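Local coordinates for protein Xaa-Pro dipeptidase (Pyrococcus horikoshii, PDB 1WY2) that probably splits dipeptides that carry proline at the C-terminal position and a nonpolar residue before it, as a homodimeric metallopeptidase with two metal ions per subunit, at residues Ile11-Met15 with Leu46-Glu50; Pro29-Ile34 with Ile121-Arg125; Ile142-Ala146 with Leu170-Ala176. One frame throughout, in Å; residues are numbered along the deposited sequence.

Contact 1 of 3, residues Ile11-Met15 with Leu46-Glu50; sequences IIEFM and LITGE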
loop_
_atom_site.group_PDB
_atom_site.type_symbol
_atom_site.label_atom_id
_atom_site.label_comp_id
_atom_site.label_asym_id
_atom_site.label_seq_id
_atom_site.Cartn_x
_atom_site.Cartn_y
_atom_site.Cartn_z
ATOM N N ILE A 11 9.184 22.899 -11.155
ATOM C CA ILE A 11 9.358 22.938 -9.711
ATOM C C ILE A 11 10.315 24.076 -9.357
ATOM O O ILE A 11 10.104 24.788 -8.378
ATOM C CB ILE A 11 9.895 21.593 -9.185
ATOM C CG1 ILE A 11 8.793 20.533 -9.313
ATOM C CG2 ILE A 11 10.336 21.729 -7.726
ATOM C CD1 ILE A 11 9.251 19.111 -9.067
ATOM N N ILE A 12 11.360 24.256 -10.161
ATOM C CA ILE A 12 12.313 25.334 -9.902
ATOM C C ILE A 12 11.608 26.690 -9.999
ATOM O O ILE A 12 11.903 27.607 -9.228
ATOM C CB ILE A 12 13.500 25.285 -10.893
ATOM C CG1 ILE A 12 14.384 24.074 -10.571
ATOM C CG2 ILE A 12 14.306 26.582 -10.819
ATOM C CD1 ILE A 12 15.467 23.796 -11.593
ATOM N N GLU A 13 10.679 26.817 -10.944
ATOM C CA GLU A 13 9.933 28.064 -11.106
ATOM C C GLU A 13 9.155 28.342 -9.824
ATOM O O GLU A 13 9.208 29.442 -9.273
ATOM C CB GLU A 13 8.961 27.959 -12.281
ATOM C CG GLU A 13 8.012 29.144 -12.405
ATOM C CD GLU A 13 7.101 29.041 -13.614
ATOM O OE1 GLU A 13 6.394 28.020 -13.747
ATOM O OE2 GLU A 13 7.087 29.986 -14.432
ATOM N N PHE A 14 8.435 27.328 -9.353
ATOM C CA PHE A 14 7.652 27.445 -8.131
ATOM C C PHE A 14 8.563 27.825 -6.967
ATOM O O PHE A 14 8.211 28.672 -6.146
ATOM C CB PHE A 14 6.942 26.120 -7.838
ATOM C CG PHE A 14 6.061 26.154 -6.619
ATOM C CD1 PHE A 14 6.566 25.809 -5.370
ATOM C CD2 PHE A 14 4.728 26.535 -6.721
ATOM C CE1 PHE A 14 5.752 25.844 -4.234
ATOM C CE2 PHE A 14 3.906 26.575 -5.591
ATOM C CZ PHE A 14 4.422 26.228 -4.348
ATOM N N MET A 15 9.735 27.195 -6.906
ATOM C CA MET A 15 10.705 27.472 -5.850
ATOM C C MET A 15 11.090 28.943 -5.792
ATOM O O MET A 15 11.055 29.560 -4.727
ATOM C CB MET A 15 11.980 26.655 -6.067
ATOM C CG MET A 15 11.864 25.187 -5.740
ATOM S SD MET A 15 13.334 24.292 -6.281
ATOM C CE MET A 15 14.598 25.226 -5.477
ATOM N N LEU A 46 16.502 15.633 -4.923
ATOM C CA LEU A 46 16.788 16.951 -4.373
ATOM C C LEU A 46 16.951 17.904 -5.550
ATOM O O LEU A 46 17.814 17.703 -6.406
ATOM C CB LEU A 46 18.072 16.934 -3.537
ATOM C CG LEU A 46 18.421 18.259 -2.854
ATOM C CD1 LEU A 46 17.304 18.658 -1.898
ATOM C CD2 LEU A 46 19.738 18.120 -2.107
ATOM N N ILE A 47 16.114 18.934 -5.590
ATOM C CA ILE A 47 16.154 19.915 -6.667
ATOM C C ILE A 47 16.616 21.278 -6.163
ATOM O O ILE A 47 16.083 21.800 -5.180
ATOM C CB ILE A 47 14.754 20.078 -7.308
ATOM C CG1 ILE A 47 14.311 18.753 -7.935
ATOM C CG2 ILE A 47 14.784 21.177 -8.365
ATOM C CD1 ILE A 47 12.849 18.720 -8.348
ATOM N N THR A 48 17.624 21.837 -6.828
ATOM C CA THR A 48 18.129 23.163 -6.483
ATOM C C THR A 48 17.945 24.021 -7.731
ATOM O O THR A 48 17.491 23.528 -8.761
ATOM C CB THR A 48 19.628 23.150 -6.095
ATOM O OG1 THR A 48 20.421 22.779 -7.227
ATOM C CG2 THR A 48 19.873 22.179 -4.962
ATOM N N GLY A 49 18.298 25.297 -7.647
ATOM C CA GLY A 49 18.121 26.174 -8.792
ATOM C C GLY A 49 18.849 25.782 -10.065
ATOM O O GLY A 49 18.434 26.164 -11.160
ATOM N N GLU A 50 19.923 25.010 -9.938
ATOM C CA GLU A 50 20.701 24.619 -11.109
ATOM C C GLU A 50 20.995 23.127 -11.207
ATOM O O GLU A 50 21.790 22.709 -12.051
ATOM C CB GLU A 50 22.026 25.392 -11.120
ATOM C CG GLU A 50 21.859 26.907 -11.201
ATOM C CD GLU A 50 23.187 27.648 -11.115
ATOM O OE1 GLU A 50 24.244 26.985 -11.117
ATOM O OE2 GLU A 50 23.171 28.893 -11.051
#
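I47 meets I11, I12 and M15 with its two branches, and so joins one face of helix 6-17 to strand 44-48. From CB, its side chain forks. CG2, lying anti to the backbone N, rests against two helix residues: CG1 of I12 is 3.7 Å from I47 CG2, and the sulfur SD of M15 stands 4.0 Å from the same methyl. The other branch runs through CG1 to CD1, which lies 3.7 Å from CD1 of I11 and also faces I11 CG2; the two side chains are set nearly perpendicular. A beta-branched residue suits this place, because it keeps an extended strand and sends carbon in two directions at once. Residues 11, 12 and 15 lie on one side of the helix, which packs against the mixed sheet of the creatinase/prolidase N-terminal domain at a segment axis distance of 9.0 Å; V23 on the neighbouring strand 22-25 extends the apolar surface under I11 and M15. Past I47 the partners become backbone. I12 CD1 sits 3.5 Å from T48 O and close to G49 O as well. An alanine in place of I12 would probably open a gap beside I47 CG2 and take away the methyl that lies against T48 O and G49 O. M15 turns at its last torsion (chi3 54°), bringing its flexible CE methyl within 3.7 Å of I47 O. T48 faces the other way, and its OG1 bonds to OG of S51.

Contact 2 of 3, residues Pro29-Ile34 with Ile121-Arg125; sequences PNVYYI and IRDMR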
loop_
_atom_site.group_PDB
_atom_site.type_symbol
_atom_site.label_atom_id
_atom_site.label_comp_id
_atom_site.label_asym_id
_atom_site.label_seq_id
_atom_site.Cartn_x
_atom_site.Cartn_y
_atom_site.Cartn_z
ATOM N N PRO A 29 5.246 7.693 -6.314
ATOM C CA PRO A 29 4.666 8.157 -7.579
ATOM C C PRO A 29 5.309 9.443 -8.099
ATOM O O PRO A 29 5.491 9.603 -9.308
ATOM C CB PRO A 29 3.179 8.324 -7.243
ATOM C CG PRO A 29 3.179 8.577 -5.766
ATOM C CD PRO A 29 4.223 7.616 -5.258
ATOM N N ASN A 30 5.664 10.351 -7.192
ATOM C CA ASN A 30 6.293 11.602 -7.601
ATOM C C ASN A 30 7.729 11.389 -8.057
ATOM O O ASN A 30 8.196 12.045 -8.991
ATOM C CB ASN A 30 6.244 12.626 -6.464
ATOM C CG ASN A 30 4.831 13.080 -6.167
ATOM O OD1 ASN A 30 4.007 13.175 -7.073
ATOM N ND2 ASN A 30 4.546 13.375 -4.905
ATOM N N VAL A 31 8.439 10.478 -7.402
ATOM C CA VAL A 31 9.814 10.201 -7.798
ATOM C C VAL A 31 9.801 9.640 -9.215
ATOM O O VAL A 31 10.634 9.997 -10.046
ATOM C CB VAL A 31 10.481 9.187 -6.849
ATOM C CG1 VAL A 31 11.848 8.778 -7.394
ATOM C CG2 VAL A 31 10.626 9.804 -5.474
ATOM N N TYR A 32 8.841 8.761 -9.492
ATOM C CA TYR A 32 8.730 8.170 -10.822
ATOM C C TYR A 32 8.321 9.226 -11.841
ATOM O O TYR A 32 8.879 9.304 -12.940
ATOM C CB TYR A 32 7.689 7.047 -10.833
ATOM C CG TYR A 32 7.458 6.496 -12.222
ATOM C CD1 TYR A 32 8.422 5.704 -12.842
ATOM C CD2 TYR A 32 6.315 6.834 -12.949
ATOM C CE1 TYR A 32 8.260 5.268 -14.154
ATOM C CE2 TYR A 32 6.144 6.402 -14.267
ATOM C CZ TYR A 32 7.123 5.622 -14.860
ATOM O OH TYR A 32 6.977 5.210 -16.170
ATOM N N TYR A 33 7.340 10.040 -11.470
ATOM C CA TYR A 33 6.840 11.078 -12.361
ATOM C C TYR A 33 7.951 12.010 -12.828
ATOM O O TYR A 33 8.039 12.350 -14.005
ATOM C CB TYR A 33 5.768 11.906 -11.654
ATOM C CG TYR A 33 5.062 12.896 -12.557
ATOM C CD1 TYR A 33 4.158 12.463 -13.526
ATOM C CD2 TYR A 33 5.287 14.267 -12.431
ATOM C CE1 TYR A 33 3.489 13.374 -14.348
ATOM C CE2 TYR A 33 4.627 15.185 -13.246
ATOM C CZ TYR A 33 3.730 14.732 -14.201
ATOM O OH TYR A 33 3.079 15.635 -15.011
ATOM N N ILE A 34 8.807 12.407 -11.895
ATOM C CA ILE A 34 9.888 13.337 -12.195
ATOM C C ILE A 34 11.170 12.731 -12.776
ATOM O O ILE A 34 11.764 13.311 -13.685
ATOM C CB ILE A 34 10.244 14.144 -10.926
ATOM C CG1 ILE A 34 9.012 14.923 -10.459
ATOM C CG2 ILE A 34 11.398 15.102 -11.202
ATOM C CD1 ILE A 34 9.167 15.549 -9.088
ATOM N N ILE A 121 3.120 20.125 -7.849
ATOM C CA ILE A 121 3.055 18.707 -8.177
ATOM C C ILE A 121 1.662 18.441 -8.742
ATOM O O ILE A 121 1.505 17.763 -9.758
ATOM C CB ILE A 121 3.283 17.824 -6.929
ATOM C CG1 ILE A 121 4.696 18.056 -6.382
ATOM C CG2 ILE A 121 3.084 16.354 -7.287
ATOM C CD1 ILE A 121 5.802 17.799 -7.388
ATOM N N ARG A 122 0.653 18.993 -8.079
ATOM C CA ARG A 122 -0.732 18.840 -8.517
ATOM C C ARG A 122 -0.949 19.434 -9.906
ATOM O O ARG A 122 -1.511 18.791 -10.788
ATOM C CB ARG A 122 -1.679 19.534 -7.533
ATOM C CG ARG A 122 -3.130 19.606 -8.001
ATOM C CD ARG A 122 -3.874 20.688 -7.235
ATOM N NE ARG A 122 -3.289 22.002 -7.492
ATOM C CZ ARG A 122 -3.623 23.113 -6.842
ATOM N NH1 ARG A 122 -4.541 23.074 -5.886
ATOM N NH2 ARG A 122 -3.041 24.264 -7.155
ATOM N N ASP A 123 -0.508 20.672 -10.096
ATOM C CA ASP A 123 -0.689 21.335 -11.378
ATOM C C ASP A 123 -0.129 20.530 -12.546
ATOM O O ASP A 123 -0.671 20.578 -13.649
ATOM C CB ASP A 123 -0.076 22.741 -11.340
ATOM C CG ASP A 123 -0.911 23.722 -10.525
ATOM O OD1 ASP A 123 -1.981 23.325 -10.011
ATOM O OD2 ASP A 123 -0.500 24.895 -10.394
ATOM N N MET A 124 0.949 19.790 -12.308
ATOM C CA MET A 124 1.537 18.967 -13.358
ATOM C C MET A 124 0.783 17.654 -13.554
ATOM O O MET A 124 0.332 17.350 -14.658
ATOM C CB MET A 124 3.001 18.648 -13.046
ATOM C CG MET A 124 3.939 19.844 -13.105
ATOM S SD MET A 124 5.667 19.323 -13.017
ATOM C CE MET A 124 5.779 18.843 -11.287
ATOM N N ARG A 125 0.626 16.887 -12.479
ATOM C CA ARG A 125 -0.031 15.586 -12.568
ATOM C C ARG A 125 -1.524 15.582 -12.893
ATOM O O ARG A 125 -2.025 14.616 -13.464
ATOM C CB ARG A 125 0.214 14.790 -11.280
ATOM C CG ARG A 125 1.630 14.210 -11.176
ATOM C CD ARG A 125 1.860 13.507 -9.841
ATOM N NE ARG A 125 0.897 12.433 -9.616
ATOM C CZ ARG A 125 0.669 11.872 -8.433
ATOM N NH1 ARG A 125 1.339 12.275 -7.360
ATOM N NH2 ARG A 125 -0.247 10.919 -8.318
#
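R125 runs across the Y33 ring, the two side chains pointing opposite ways, where helix 28-35 meets helix 118-125, two helices of the creatinase/prolidase N-terminal domain whose short segments pass at 60° with their axes 12.0 Å apart. Such a wide spacing has to be bridged by long side chains. The close-packed part centres on a CH-pi contact: R125 CG lies over the centre of the Y33 ring, 3.6 Å from the centroid and almost exactly on the ring normal. Beside it, N30 OD1 lies 3.3 Å from I121 CG2. Tyrosine suits the place because its flat face accepts a methylene while its phenol end reaches on to the other helix. With CG of Y33 anti to the backbone N, the ring extends toward M124, whose CB lies obliquely 3.8 Å from Y33 CE2. Arginine fits equally well, its aliphatic stem serving the ring and its charged head the polar side. A bend at chi3 turns that head toward N30. There the guanidinium is held by acids too: NH2 makes salt bridges with E292 and E295, carboxylates that would help to stabilise its charge.

The packing is looser at I34, where CD1 stands 4.4 Å from I121 CD1; this apolar side is buried, with I25 of strand 22-25 and I11 of helix 6-17 against I34. It is loose also at partly exposed P29, whose CB lies over one guanidinium face, 4.4 Å from R125 NH1. N30 ND2 bonds to E94 and to a glycerol, probably from the crystallisation liquor, and its carbonyl serves R125: NH1 gives a bent hydrogen bond of 2.8 Å to N30 OD1, with an angle of 135° at the hydrogen and the donor tilted 33° from the carbonyl plane.

Contact 3 of 3, residues Ile142-Ala146 with Leu170-Ala176; sequences IADKA and LMKMNGA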
loop_
_atom_site.group_PDB
_atom_site.type_symbol
_atom_site.label_atom_id
_atom_site.label_comp_id
_atom_site.label_asym_id
_atom_site.label_seq_id
_atom_site.Cartn_x
_atom_site.Cartn_y
_atom_site.Cartn_z
ATOM N N ILE A 142 -8.102 -3.371 -19.536
ATOM C CA ILE A 142 -7.840 -4.541 -18.710
ATOM C C ILE A 142 -8.907 -4.636 -17.616
ATOM O O ILE A 142 -9.369 -5.729 -17.280
ATOM C CB ILE A 142 -6.431 -4.459 -18.067
ATOM C CG1 ILE A 142 -5.364 -4.570 -19.161
ATOM C CG2 ILE A 142 -6.251 -5.564 -17.026
ATOM C CD1 ILE A 142 -3.948 -4.424 -18.662
ATOM N N ALA A 143 -9.306 -3.489 -17.073
ATOM C CA ALA A 143 -10.327 -3.471 -16.025
ATOM C C ALA A 143 -11.665 -3.921 -16.611
ATOM O O ALA A 143 -12.412 -4.657 -15.968
ATOM C CB ALA A 143 -10.453 -2.066 -15.430
ATOM N N ASP A 144 -11.967 -3.472 -17.830
ATOM C CA ASP A 144 -13.214 -3.867 -18.490
ATOM C C ASP A 144 -13.251 -5.384 -18.652
ATOM O O ASP A 144 -14.275 -6.022 -18.407
ATOM C CB ASP A 144 -13.344 -3.209 -19.873
ATOM C CG ASP A 144 -13.890 -1.792 -19.806
ATOM O OD1 ASP A 144 -14.800 -1.536 -18.986
ATOM O OD2 ASP A 144 -13.424 -0.937 -20.592
ATOM N N LYS A 145 -12.130 -5.962 -19.070
ATOM C CA LYS A 145 -12.054 -7.408 -19.251
ATOM C C LYS A 145 -12.270 -8.126 -17.925
ATOM O O LYS A 145 -12.892 -9.189 -17.875
ATOM C CB LYS A 145 -10.695 -7.806 -19.836
ATOM C CG LYS A 145 -10.525 -7.439 -21.298
ATOM C CD LYS A 145 -9.163 -7.859 -21.813
ATOM C CE LYS A 145 -9.043 -7.578 -23.302
ATOM N NZ LYS A 145 -7.714 -7.996 -23.834
ATOM N N ALA A 146 -11.760 -7.535 -16.849
ATOM C CA ALA A 146 -11.897 -8.133 -15.527
ATOM C C ALA A 146 -13.350 -8.112 -15.069
ATOM O O ALA A 146 -13.841 -9.087 -14.505
ATOM C CB ALA A 146 -11.018 -7.397 -14.525
ATOM N N LEU A 170 -6.645 -12.864 -13.936
ATOM C CA LEU A 170 -6.865 -12.483 -15.327
ATOM C C LEU A 170 -6.194 -11.149 -15.647
ATOM O O LEU A 170 -5.574 -10.998 -16.702
ATOM C CB LEU A 170 -8.367 -12.390 -15.628
ATOM C CG LEU A 170 -8.729 -11.923 -17.042
ATOM C CD1 LEU A 170 -8.309 -12.983 -18.054
ATOM C CD2 LEU A 170 -10.225 -11.661 -17.137
ATOM N N MET A 171 -6.309 -10.183 -14.740
ATOM C CA MET A 171 -5.700 -8.877 -14.973
ATOM C C MET A 171 -4.185 -8.999 -15.117
ATOM O O MET A 171 -3.588 -8.392 -16.004
ATOM C CB MET A 171 -6.042 -7.907 -13.837
ATOM C CG MET A 171 -7.494 -7.433 -13.846
ATOM S SD MET A 171 -7.771 -5.918 -12.877
ATOM C CE MET A 171 -7.913 -6.600 -11.214
ATOM N N LYS A 172 -3.571 -9.792 -14.249
ATOM C CA LYS A 172 -2.124 -9.983 -14.292
ATOM C C LYS A 172 -1.692 -10.669 -15.581
ATOM O O LYS A 172 -0.673 -10.310 -16.178
ATOM C CB LYS A 172 -1.668 -10.818 -13.096
ATOM C CG LYS A 172 -1.879 -10.134 -11.766
ATOM C CD LYS A 172 -1.702 -11.104 -10.610
ATOM C CE LYS A 172 -2.223 -10.501 -9.317
ATOM N NZ LYS A 172 -2.137 -11.456 -8.177
ATOM N N MET A 173 -2.465 -11.653 -16.017
ATOM C CA MET A 173 -2.116 -12.370 -17.232
ATOM C C MET A 173 -2.367 -11.524 -18.472
ATOM O O MET A 173 -1.949 -11.883 -19.573
ATOM C CB MET A 173 -2.880 -13.695 -17.298
ATOM C CG MET A 173 -2.499 -14.657 -16.172
ATOM S SD MET A 173 -0.756 -15.190 -16.191
ATOM C CE MET A 173 0.074 -13.817 -15.444
ATOM N N ASN A 174 -3.041 -10.392 -18.285
ATOM C CA ASN A 174 -3.313 -9.482 -19.387
ATOM C C ASN A 174 -2.368 -8.286 -19.378
ATOM O O ASN A 174 -2.576 -7.314 -20.105
ATOM C CB ASN A 174 -4.766 -9.011 -19.353
ATOM C CG ASN A 174 -5.702 -9.988 -20.030
ATOM O OD1 ASN A 174 -5.654 -10.170 -21.248
ATOM N ND2 ASN A 174 -6.552 -10.632 -19.245
ATOM N N GLY A 175 -1.331 -8.360 -18.547
ATOM C CA GLY A 175 -0.350 -7.288 -18.502
ATOM C C GLY A 175 -0.296 -6.400 -17.274
ATOM O O GLY A 175 0.670 -5.657 -17.095
ATOM N N ALA A 176 -1.314 -6.458 -16.425
ATOM C CA ALA A 176 -1.321 -5.621 -15.232
ATOM C C ALA A 176 -0.250 -6.050 -14.230
ATOM O O ALA A 176 0.029 -7.238 -14.076
ATOM C CB ALA A 176 -2.698 -5.662 -14.577
HETATM O O HOH W 1 -7.868 -11.199 -23.744
#
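A Schellman motif ends helix 160-173 against helix 130-153 in the M24 metallopeptidase domain, and I142 packs on the turn it makes. The motif is closed by two backbone bonds, A176 N to M171 O and G175 N to K172 O. G175 is its C-prime residue, at a positive phi (110°) where a side chain would jam against the preceding carbonyl. Across from it, I142 CD1 lies 3.5 Å from N174 O, while I142 CG2 meets M171 CG at 3.9 Å. One turn on, the small A146 lets the helices come close: its CB is 3.6 Å from the same M171 CG. On the deep side of the pair, strand 208-217 lies under I142, A146 and M171. At the outer rim, L170 CD2 covers the carbonyl of K145, and N174 folds back so that its ND2 bonds to L170 O at 2.7 Å, approaching from above the carbonyl plane. K145, fully extended, brings NZ to a water that accepts a hydrogen bond from it and gives a weak one to N174 OD1. The chemistry implies that apolar carbons fix the inner side, whereas at the rim the lysine and asparagine meet through a water, one leg of which is weak.

How the contacts relate
Contacts 1 and 2 belong to the N-terminal domain and touch: I11 CD1 packs 3.6 Å from I34 CD1, and I11 also packs on I121 and M124 of helix 118-125, so helix 6-17 adjoins both helices of contact 2. Contact 3 lies in the M24 domain, its centre 25 Å from that of contact 2 and 39 Å from that of contact 1. Contact 2 is the buried one of the three, and its arginine is paired with asparagine and acids that meet its buried charge. The other two are partly buried. Contact 1 relies on apolar side chains against a strand, whereas contact 3 joins an apolar inner side to a hydrated rim and borders the second subunit, where K172 salt-bridges E168 of that chain.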